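Local structure of 14-3-3 protein (Cryptosporidium parvum, 3EFZ) at residues Pro190-Thr203 and Ala216-Ser230. The protein belongs to the 14-3-3 family and probably binds phosphoserine-containing partner proteins, as an adaptor in cell regulation. Numbering follows the deposited sequence. Where two conformers were deposited one is given.
Sequences PSDPLYLATILNYT and AMKFANRAIQAAENS
The ring of F219 meets helix 193-203 with its edge: T203 OG1 and the carbonyl oxygen of I199 both lie in its plane, OG1 3.3 Å from CD1. Its CZ touches CD2 of Y202, 3.6 Å away, with the two ring planes at 73°, an oblique approach. K206, one turn further along the same helix as Y202, makes cation-pi contacts with both rings, while the Y202 hydroxyl turns to E176 of helix 161-185. Further toward the start of helix 193-203, one face of the Y195 ring carries CG1 of its own neighbour I199, 3.6 Å above the plane and near the rim. I199 then reaches across with two branches, CD1 against F219 CZ and CG2 against the methyl of A223 at 3.7 Å.

T203 is a knob in a hole formed by A216, M217, F219 and A220. With OG1 beside the backbone N (chi1 -64°) and CG2 therefore anti to it, the methyl approaches A216 O and M217 CE, and OG1 stays beside its own helix, donating to I199 O at 2.8 Å from above the carbonyl plane. At the opposite end P190 lays CB over A226 O and its carbonyl oxygen against A227 CB, 3.3 Å apart.

The segments form an antiparallel helical hairpin, axes 9.7 Å apart at 167°, within the all-helical 14-3-3 fold. The small side chains of A216, A220, A223 and A227 are consistent with this spacing. The T203 hydroxyl spends its proton within its own helix; the crossing contacts are van der Waals, carbon on carbon and carbon on oxygen, made by methyls, the P190 ring and the edge of F219, with the oblique Y202 contact beside them.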
ATOM      1  N   PRO B 190      -7.503  22.227 -21.228  1.00 37.23           N
ATOM      2  CA  PRO B 190      -7.791  21.008 -21.982  1.00 36.86           C
ATOM      3  C   PRO B 190      -6.615  20.030 -22.060  1.00 36.44           C
ATOM      4  O   PRO B 190      -6.839  18.829 -22.171  1.00 36.68           O
ATOM      5  CB  PRO B 190      -8.179  21.527 -23.373  1.00 36.89           C
ATOM      6  CG  PRO B 190      -8.571  22.953 -23.153  1.00 37.05           C
ATOM      7  CD  PRO B 190      -7.647  23.421 -22.088  1.00 37.31           C
ATOM      8  N   SER B 191      -5.389  20.548 -21.980  1.00 35.92           N
ATOM      9  CA  SER B 191      -4.178  19.727 -21.964  1.00 35.32           C
ATOM     10  C   SER B 191      -3.467  19.685 -20.599  1.00 35.19           C
ATOM     11  O   SER B 191      -2.299  19.310 -20.520  1.00 35.51           O
ATOM     12  CB  SER B 191      -3.211  20.238 -23.020  1.00 35.17           C
ATOM     13  OG  SER B 191      -2.739  21.520 -22.672  1.00 35.08           O
ATOM     14  N   ASP B 192      -4.166  20.071 -19.536  1.00 34.90           N
ATOM     15  CA  ASP B 192      -3.623  20.015 -18.176  1.00 34.74           C
ATOM     16  C   ASP B 192      -3.734  18.595 -17.624  1.00 34.51           C
ATOM     17  O   ASP B 192      -4.788  17.984 -17.747  1.00 34.19           O
ATOM     18  CB  ASP B 192      -4.368  20.999 -17.278  1.00 34.78           C
ATOM     19  CG  ASP B 192      -3.948  20.904 -15.815  1.00 35.39           C
ATOM     20  OD1 ASP B 192      -3.142  21.742 -15.373  1.00 33.18           O
ATOM     21  OD2 ASP B 192      -4.428  19.990 -15.105  1.00 38.40           O
ATOM     22  N   PRO B 193      -2.651  18.073 -17.003  1.00 34.64           N
ATOM     23  CA  PRO B 193      -2.609  16.674 -16.551  1.00 34.96           C
ATOM     24  C   PRO B 193      -3.581  16.321 -15.436  1.00 35.37           C
ATOM     25  O   PRO B 193      -4.050  15.186 -15.381  1.00 36.37           O
ATOM     26  CB  PRO B 193      -1.148  16.474 -16.103  1.00 35.30           C
ATOM     27  CG  PRO B 193      -0.597  17.826 -15.886  1.00 34.27           C
ATOM     28  CD  PRO B 193      -1.392  18.794 -16.713  1.00 34.69           C
ATOM     29  N   LEU B 194      -3.886  17.271 -14.554  1.00 35.55           N
ATOM     30  CA  LEU B 194      -4.914  17.073 -13.549  1.00 34.87           C
ATOM     31  C   LEU B 194      -6.275  17.036 -14.241  1.00 34.55           C
ATOM     32  O   LEU B 194      -7.107  16.184 -13.944  1.00 34.34           O
ATOM     33  CB  LEU B 194      -4.901  18.205 -12.519  1.00 35.45           C
ATOM     34  CG  LEU B 194      -6.001  18.224 -11.446  1.00 35.39           C
ATOM     35  CD1 LEU B 194      -5.929  16.988 -10.553  1.00 33.98           C
ATOM     36  CD2 LEU B 194      -5.895  19.471 -10.621  1.00 35.55           C
ATOM     37  N   TYR B 195      -6.506  17.971 -15.152  1.00 34.05           N
ATOM     38  CA  TYR B 195      -7.736  17.950 -15.941  1.00 34.01           C
ATOM     39  C   TYR B 195      -7.923  16.614 -16.669  1.00 33.49           C
ATOM     40  O   TYR B 195      -8.995  16.024 -16.606  1.00 33.57           O
ATOM     41  CB  TYR B 195      -7.785  19.104 -16.942  1.00 33.86           C
ATOM     42  CG  TYR B 195      -9.050  19.088 -17.783  1.00 33.77           C
ATOM     43  CD1 TYR B 195     -10.263  19.489 -17.243  1.00 33.13           C
ATOM     44  CD2 TYR B 195      -9.028  18.652 -19.109  1.00 32.68           C
ATOM     45  CE1 TYR B 195     -11.431  19.471 -18.012  1.00 35.87           C
ATOM     46  CE2 TYR B 195     -10.178  18.641 -19.883  1.00 33.34           C
ATOM     47  CZ  TYR B 195     -11.381  19.045 -19.327  1.00 34.68           C
ATOM     48  OH  TYR B 195     -12.534  19.044 -20.089  1.00 36.30           O
ATOM     49  N   LEU B 196      -6.874  16.142 -17.331  1.00 33.36           N
ATOM     50  CA  LEU B 196      -6.934  14.882 -18.089  1.00 34.07           C
ATOM     51  C   LEU B 196      -7.053  13.652 -17.198  1.00 34.06           C
ATOM     52  O   LEU B 196      -7.723  12.682 -17.571  1.00 35.15           O
ATOM     53  CB  LEU B 196      -5.747  14.747 -19.047  1.00 33.38           C
ATOM     54  CG  LEU B 196      -5.707  15.733 -20.210  1.00 32.71           C
ATOM     55  CD1 LEU B 196      -4.355  15.661 -20.861  1.00 31.22           C
ATOM     56  CD2 LEU B 196      -6.839  15.481 -21.228  1.00 30.23           C
ATOM     57  N   ALA B 197      -6.430  13.692 -16.020  1.00 34.54           N
ATOM     58  CA  ALA B 197      -6.560  12.598 -15.053  1.00 34.29           C
ATOM     59  C   ALA B 197      -7.997  12.511 -14.587  1.00 34.34           C
ATOM     60  O   ALA B 197      -8.510  11.423 -14.295  1.00 34.82           O
ATOM     61  CB  ALA B 197      -5.619  12.788 -13.854  1.00 34.16           C
ATOM     62  N   THR B 198      -8.646  13.668 -14.507  1.00 34.05           N
ATOM     63  CA  THR B 198     -10.031  13.732 -14.082  1.00 33.85           C
ATOM     64  C   THR B 198     -10.970  13.195 -15.156  1.00 34.49           C
ATOM     65  O   THR B 198     -11.874  12.419 -14.849  1.00 34.99           O
ATOM     66  CB  THR B 198     -10.422  15.159 -13.629  1.00 34.67           C
ATOM     67  OG1 THR B 198      -9.390  15.676 -12.764  1.00 33.80           O
ATOM     68  CG2 THR B 198     -11.751  15.131 -12.865  1.00 33.02           C
ATOM     69  N   ILE B 199     -10.741  13.614 -16.403  1.00 34.34           N
ATOM     70  CA  ILE B 199     -11.421  13.068 -17.578  1.00 34.56           C
ATOM     71  C   ILE B 199     -11.327  11.541 -17.618  1.00 35.02           C
ATOM     72  O   ILE B 199     -12.331  10.861 -17.856  1.00 35.68           O
ATOM     73  CB  ILE B 199     -10.838  13.683 -18.902  1.00 34.09           C
ATOM     74  CG1 ILE B 199     -11.056  15.210 -18.954  1.00 34.39           C
ATOM     75  CG2 ILE B 199     -11.379  12.956 -20.173  1.00 33.42           C
ATOM     76  CD1 ILE B 199     -12.486  15.663 -19.338  1.00 35.30           C
ATOM     77  N   LEU B 200     -10.121  11.017 -17.384  1.00 35.67           N
ATOM     78  CA  LEU B 200      -9.843   9.585 -17.471  1.00 36.25           C
ATOM     79  C   LEU B 200     -10.609   8.770 -16.440  1.00 36.64           C
ATOM     80  O   LEU B 200     -11.182   7.737 -16.784  1.00 36.75           O
ATOM     81  CB  LEU B 200      -8.336   9.282 -17.355  1.00 35.95           C
ATOM     82  CG  LEU B 200      -7.928   7.787 -17.334  1.00 36.65           C
ATOM     83  CD1 LEU B 200      -8.198   7.082 -18.669  1.00 34.85           C
ATOM     84  CD2 LEU B 200      -6.467   7.577 -16.909  1.00 36.91           C
ATOM     85  N   ASN B 201     -10.609   9.223 -15.185  1.00 37.14           N
ATOM     86  CA  ASN B 201     -11.349   8.536 -14.135  1.00 37.72           C
ATOM     87  C   ASN B 201     -12.874   8.593 -14.323  1.00 37.91           C
ATOM     88  O   ASN B 201     -13.576   7.602 -14.064  1.00 38.52           O
ATOM     89  CB  ASN B 201     -10.894   9.030 -12.764  1.00 38.05           C
ATOM     90  CG  ASN B 201      -9.509   8.497 -12.392  1.00 37.89           C
ATOM     91  OD1 ASN B 201      -8.758   8.036 -13.247  1.00 37.57           O
ATOM     92  ND2 ASN B 201      -9.166   8.578 -11.126  1.00 40.60           N
ATOM     93  N   TYR B 202     -13.362   9.733 -14.808  1.00 37.55           N
ATOM     94  CA  TYR B 202     -14.778   9.894 -15.163  1.00 38.40           C
ATOM     95  C   TYR B 202     -15.130   8.992 -16.333  1.00 38.26           C
ATOM     96  O   TYR B 202     -16.184   8.372 -16.323  1.00 38.58           O
ATOM     97  CB  TYR B 202     -15.096  11.360 -15.492  1.00 38.25           C
ATOM     98  CG  TYR B 202     -16.577  11.748 -15.549  1.00 38.75           C
ATOM     99  CD1 TYR B 202     -17.581  10.897 -15.073  1.00 38.34           C
ATOM    100  CD2 TYR B 202     -16.956  12.986 -16.046  1.00 37.32           C
ATOM    101  CE1 TYR B 202     -18.921  11.263 -15.118  1.00 37.52           C
ATOM    102  CE2 TYR B 202     -18.297  13.365 -16.095  1.00 39.93           C
ATOM    103  CZ  TYR B 202     -19.273  12.495 -15.627  1.00 38.89           C
ATOM    104  OH  TYR B 202     -20.600  12.875 -15.671  1.00 39.83           O
ATOM    105  N   THR B 203     -14.244   8.930 -17.333  1.00 38.20           N
ATOM    106  CA  THR B 203     -14.377   7.999 -18.454  1.00 38.25           C
ATOM    107  C   THR B 203     -14.462   6.550 -17.963  1.00 37.79           C
ATOM    108  O   THR B 203     -15.294   5.797 -18.457  1.00 37.97           O
ATOM    109  CB  THR B 203     -13.222   8.144 -19.476  1.00 38.30           C
ATOM    110  OG1 THR B 203     -13.270   9.449 -20.069  1.00 39.43           O
ATOM    111  CG2 THR B 203     -13.320   7.101 -20.572  1.00 39.24           C
ATOM    112  N   ALA B 216     -18.715   6.696 -22.943  1.00 35.14           N
ATOM    113  CA  ALA B 216     -17.362   6.806 -22.393  1.00 35.08           C
ATOM    114  C   ALA B 216     -16.319   7.160 -23.467  1.00 35.41           C
ATOM    115  O   ALA B 216     -15.478   8.049 -23.265  1.00 35.57           O
ATOM    116  CB  ALA B 216     -16.972   5.503 -21.685  1.00 34.49           C
ATOM    117  N   MET B 217     -16.370   6.464 -24.597  1.00 35.66           N
ATOM    118  CA  MET B 217     -15.387   6.679 -25.647  1.00 36.19           C
ATOM    119  C   MET B 217     -15.571   7.987 -26.401  1.00 35.63           C
ATOM    120  O   MET B 217     -14.580   8.638 -26.736  1.00 35.78           O
ATOM    121  CB  MET B 217     -15.289   5.475 -26.574  1.00 36.77           C
ATOM    122  CG  MET B 217     -14.071   4.585 -26.275  1.00 39.88           C
ATOM    123  SD  MET B 217     -13.897   3.884 -24.607  1.00 44.97           S
ATOM    124  CE  MET B 217     -12.816   5.024 -23.740  1.00 44.02           C
ATOM    125  N   LYS B 218     -16.819   8.388 -26.632  1.00 34.97           N
ATOM    126  CA  LYS B 218     -17.107   9.725 -27.164  1.00 34.69           C
ATOM    127  C   LYS B 218     -16.587  10.820 -26.222  1.00 35.05           C
ATOM    128  O   LYS B 218     -16.023  11.826 -26.669  1.00 35.52           O
ATOM    129  CB  LYS B 218     -18.608   9.903 -27.390  1.00 34.67           C
ATOM    130  CG  LYS B 218     -19.124   9.260 -28.653  1.00 33.16           C
ATOM    131  CD  LYS B 218     -20.630   9.408 -28.759  1.00 33.09           C
ATOM    132  CE  LYS B 218     -21.172   8.635 -29.957  1.00 33.99           C
ATOM    133  NZ  LYS B 218     -22.650   8.486 -29.872  1.00 34.13           N
ATOM    134  N   PHE B 219     -16.780  10.613 -24.922  1.00 34.51           N
ATOM    135  CA  PHE B 219     -16.320  11.548 -23.893  1.00 34.53           C
ATOM    136  C   PHE B 219     -14.797  11.692 -23.953  1.00 34.60           C
ATOM    137  O   PHE B 219     -14.270  12.811 -23.937  1.00 34.25           O
ATOM    138  CB  PHE B 219     -16.798  11.092 -22.499  1.00 33.98           C
ATOM    139  CG  PHE B 219     -16.547  12.096 -21.402  1.00 34.31           C
ATOM    140  CD1 PHE B 219     -15.508  11.899 -20.489  1.00 34.97           C
ATOM    141  CD2 PHE B 219     -17.338  13.242 -21.282  1.00 34.23           C
ATOM    142  CE1 PHE B 219     -15.254  12.828 -19.453  1.00 34.28           C
ATOM    143  CE2 PHE B 219     -17.094  14.188 -20.256  1.00 35.51           C
ATOM    144  CZ  PHE B 219     -16.045  13.973 -19.338  1.00 34.04           C
ATOM    145  N   ALA B 220     -14.114  10.550 -24.045  1.00 34.87           N
ATOM    146  CA  ALA B 220     -12.657  10.491 -24.176  1.00 35.48           C
ATOM    147  C   ALA B 220     -12.156  11.099 -25.485  1.00 35.76           C
ATOM    148  O   ALA B 220     -11.198  11.869 -25.464  1.00 36.21           O
ATOM    149  CB  ALA B 220     -12.158   9.052 -24.031  1.00 35.39           C
ATOM    150  N   ASN B 221     -12.797  10.745 -26.606  1.00 35.70           N
ATOM    151  CA  ASN B 221     -12.508  11.324 -27.916  1.00 35.98           C
ATOM    152  C   ASN B 221     -12.591  12.846 -27.889  1.00 36.00           C
ATOM    153  O   ASN B 221     -11.675  13.530 -28.337  1.00 36.47           O
ATOM    154  CB  ASN B 221     -13.484  10.789 -28.981  1.00 36.36           C
ATOM    155  CG  ASN B 221     -12.933   9.593 -29.757  1.00 36.85           C
ATOM    156  OD1 ASN B 221     -11.745   9.272 -29.675  1.00 38.42           O
ATOM    157  ND2 ASN B 221     -13.804   8.937 -30.531  1.00 36.66           N
ATOM    158  N   ARG B 222     -13.705  13.356 -27.374  1.00 35.63           N
ATOM    159  CA  ARG B 222     -13.937  14.791 -27.215  1.00 35.67           C
ATOM    160  C   ARG B 222     -12.782  15.534 -26.548  1.00 35.61           C
ATOM    161  O   ARG B 222     -12.379  16.603 -27.010  1.00 35.03           O
ATOM    162  CB  ARG B 222     -15.169  15.006 -26.348  1.00 36.19           C
ATOM    163  CG  ARG B 222     -16.351  15.481 -27.072  1.00 35.79           C
ATOM    164  CD  ARG B 222     -17.129  16.334 -26.128  1.00 37.19           C
ATOM    165  NE  ARG B 222     -18.000  15.575 -25.245  1.00 36.82           N
ATOM    166  CZ  ARG B 222     -18.294  15.943 -24.004  1.00 39.42           C
ATOM    167  NH1 ARG B 222     -17.755  17.042 -23.474  1.00 39.17           N
ATOM    168  NH2 ARG B 222     -19.109  15.196 -23.281  1.00 41.69           N
ATOM    169  N   ALA B 223     -12.294  14.963 -25.445  1.00 35.34           N
ATOM    170  CA  ALA B 223     -11.207  15.529 -24.649  1.00 35.57           C
ATOM    171  C   ALA B 223      -9.841  15.391 -25.320  1.00 35.58           C
ATOM    172  O   ALA B 223      -8.943  16.204 -25.083  1.00 35.75           O
ATOM    173  CB  ALA B 223     -11.181  14.887 -23.265  1.00 34.91           C
ATOM    174  N   ILE B 224      -9.675  14.351 -26.130  1.00 35.91           N
ATOM    175  CA  ILE B 224      -8.455  14.172 -26.926  1.00 36.11           C
ATOM    176  C   ILE B 224      -8.347  15.300 -27.967  1.00 36.45           C
ATOM    177  O   ILE B 224      -7.280  15.919 -28.136  1.00 36.45           O
ATOM    178  CB  ILE B 224      -8.416  12.787 -27.638  1.00 36.07           C
ATOM    179  CG1 ILE B 224      -8.444  11.646 -26.619  1.00 35.11           C
ATOM    180  CG2 ILE B 224      -7.170  12.653 -28.512  1.00 35.67           C
ATOM    181  CD1 ILE B 224      -8.699  10.299 -27.238  1.00 32.94           C
ATOM    182  N   GLN B 225      -9.462  15.558 -28.649  1.00 36.71           N
ATOM    183  CA  GLN B 225      -9.523  16.586 -29.680  0.60 36.86           C
ATOM    184  C   GLN B 225      -9.464  18.003 -29.098  1.00 36.61           C
ATOM    185  O   GLN B 225      -8.930  18.912 -29.726  1.00 37.12           O
ATOM    186  CB  GLN B 225     -10.760  16.382 -30.564  0.60 36.95           C
ATOM    187  CG  GLN B 225     -10.481  15.650 -31.895  0.60 38.08           C
ATOM    188  CD  GLN B 225      -9.695  14.340 -31.742  0.60 38.68           C
ATOM    189  OE1 GLN B 225     -10.120  13.413 -31.044  0.60 38.24           O
ATOM    190  NE2 GLN B 225      -8.553  14.261 -32.420  0.60 38.27           N
ATOM    191  N   ALA B 226     -10.005  18.184 -27.898  1.00 36.16           N
ATOM    192  CA  ALA B 226      -9.939  19.476 -27.221  1.00 35.79           C
ATOM    193  C   ALA B 226      -8.504  19.778 -26.778  1.00 35.70           C
ATOM    194  O   ALA B 226      -8.049  20.926 -26.861  1.00 35.28           O
ATOM    195  CB  ALA B 226     -10.891  19.506 -26.030  1.00 35.64           C
ATOM    196  N   ALA B 227      -7.797  18.741 -26.318  1.00 35.79           N
ATOM    197  CA  ALA B 227      -6.408  18.870 -25.868  1.00 35.93           C
ATOM    198  C   ALA B 227      -5.468  19.169 -27.020  1.00 36.17           C
ATOM    199  O   ALA B 227      -4.587  20.013 -26.898  1.00 36.08           O
ATOM    200  CB  ALA B 227      -5.960  17.617 -25.146  1.00 35.86           C
ATOM    201  N   GLU B 228      -5.668  18.463 -28.131  1.00 36.49           N
ATOM    202  CA  GLU B 228      -4.864  18.603 -29.336  1.00 37.05           C
ATOM    203  C   GLU B 228      -5.052  19.988 -29.976  1.00 37.46           C
ATOM    204  O   GLU B 228      -4.096  20.591 -30.483  1.00 37.23           O
ATOM    205  CB  GLU B 228      -5.219  17.479 -30.317  1.00 37.11           C
ATOM    206  CG  GLU B 228      -4.045  16.914 -31.113  1.00 37.55           C
ATOM    207  CD  GLU B 228      -2.931  16.358 -30.233  1.00 38.05           C
ATOM    208  OE1 GLU B 228      -3.079  15.248 -29.687  1.00 38.22           O
ATOM    209  OE2 GLU B 228      -1.897  17.035 -30.104  1.00 38.08           O
ATOM    210  N   ASN B 229      -6.281  20.495 -29.930  1.00 38.02           N
ATOM    211  CA  ASN B 229      -6.574  21.852 -30.386  1.00 38.87           C
ATOM    212  C   ASN B 229      -6.149  22.933 -29.369  1.00 39.14           C
ATOM    213  O   ASN B 229      -6.466  24.109 -29.532  1.00 39.56           O
ATOM    214  CB  ASN B 229      -8.046  21.990 -30.819  1.00 38.79           C
ATOM    215  CG  ASN B 229      -8.348  21.249 -32.127  1.00 39.54           C
ATOM    216  OD1 ASN B 229      -8.392  20.013 -32.170  1.00 39.59           O
ATOM    217  ND2 ASN B 229      -8.560  22.010 -33.202  1.00 40.03           N
ATOM    218  N   SER B 230      -5.451  22.505 -28.316  1.00 39.84           N
ATOM    219  CA  SER B 230      -4.633  23.380 -27.461  1.00 40.04           C
ATOM    220  C   SER B 230      -3.193  23.197 -27.914  1.00 40.02           C
ATOM    221  O   SER B 230      -2.838  22.135 -28.403  1.00 40.33           O
ATOM    222  CB  SER B 230      -4.761  22.978 -25.995  1.00 40.16           C
ATOM    223  OG  SER B 230      -6.017  23.355 -25.476  1.00 40.77           O
TER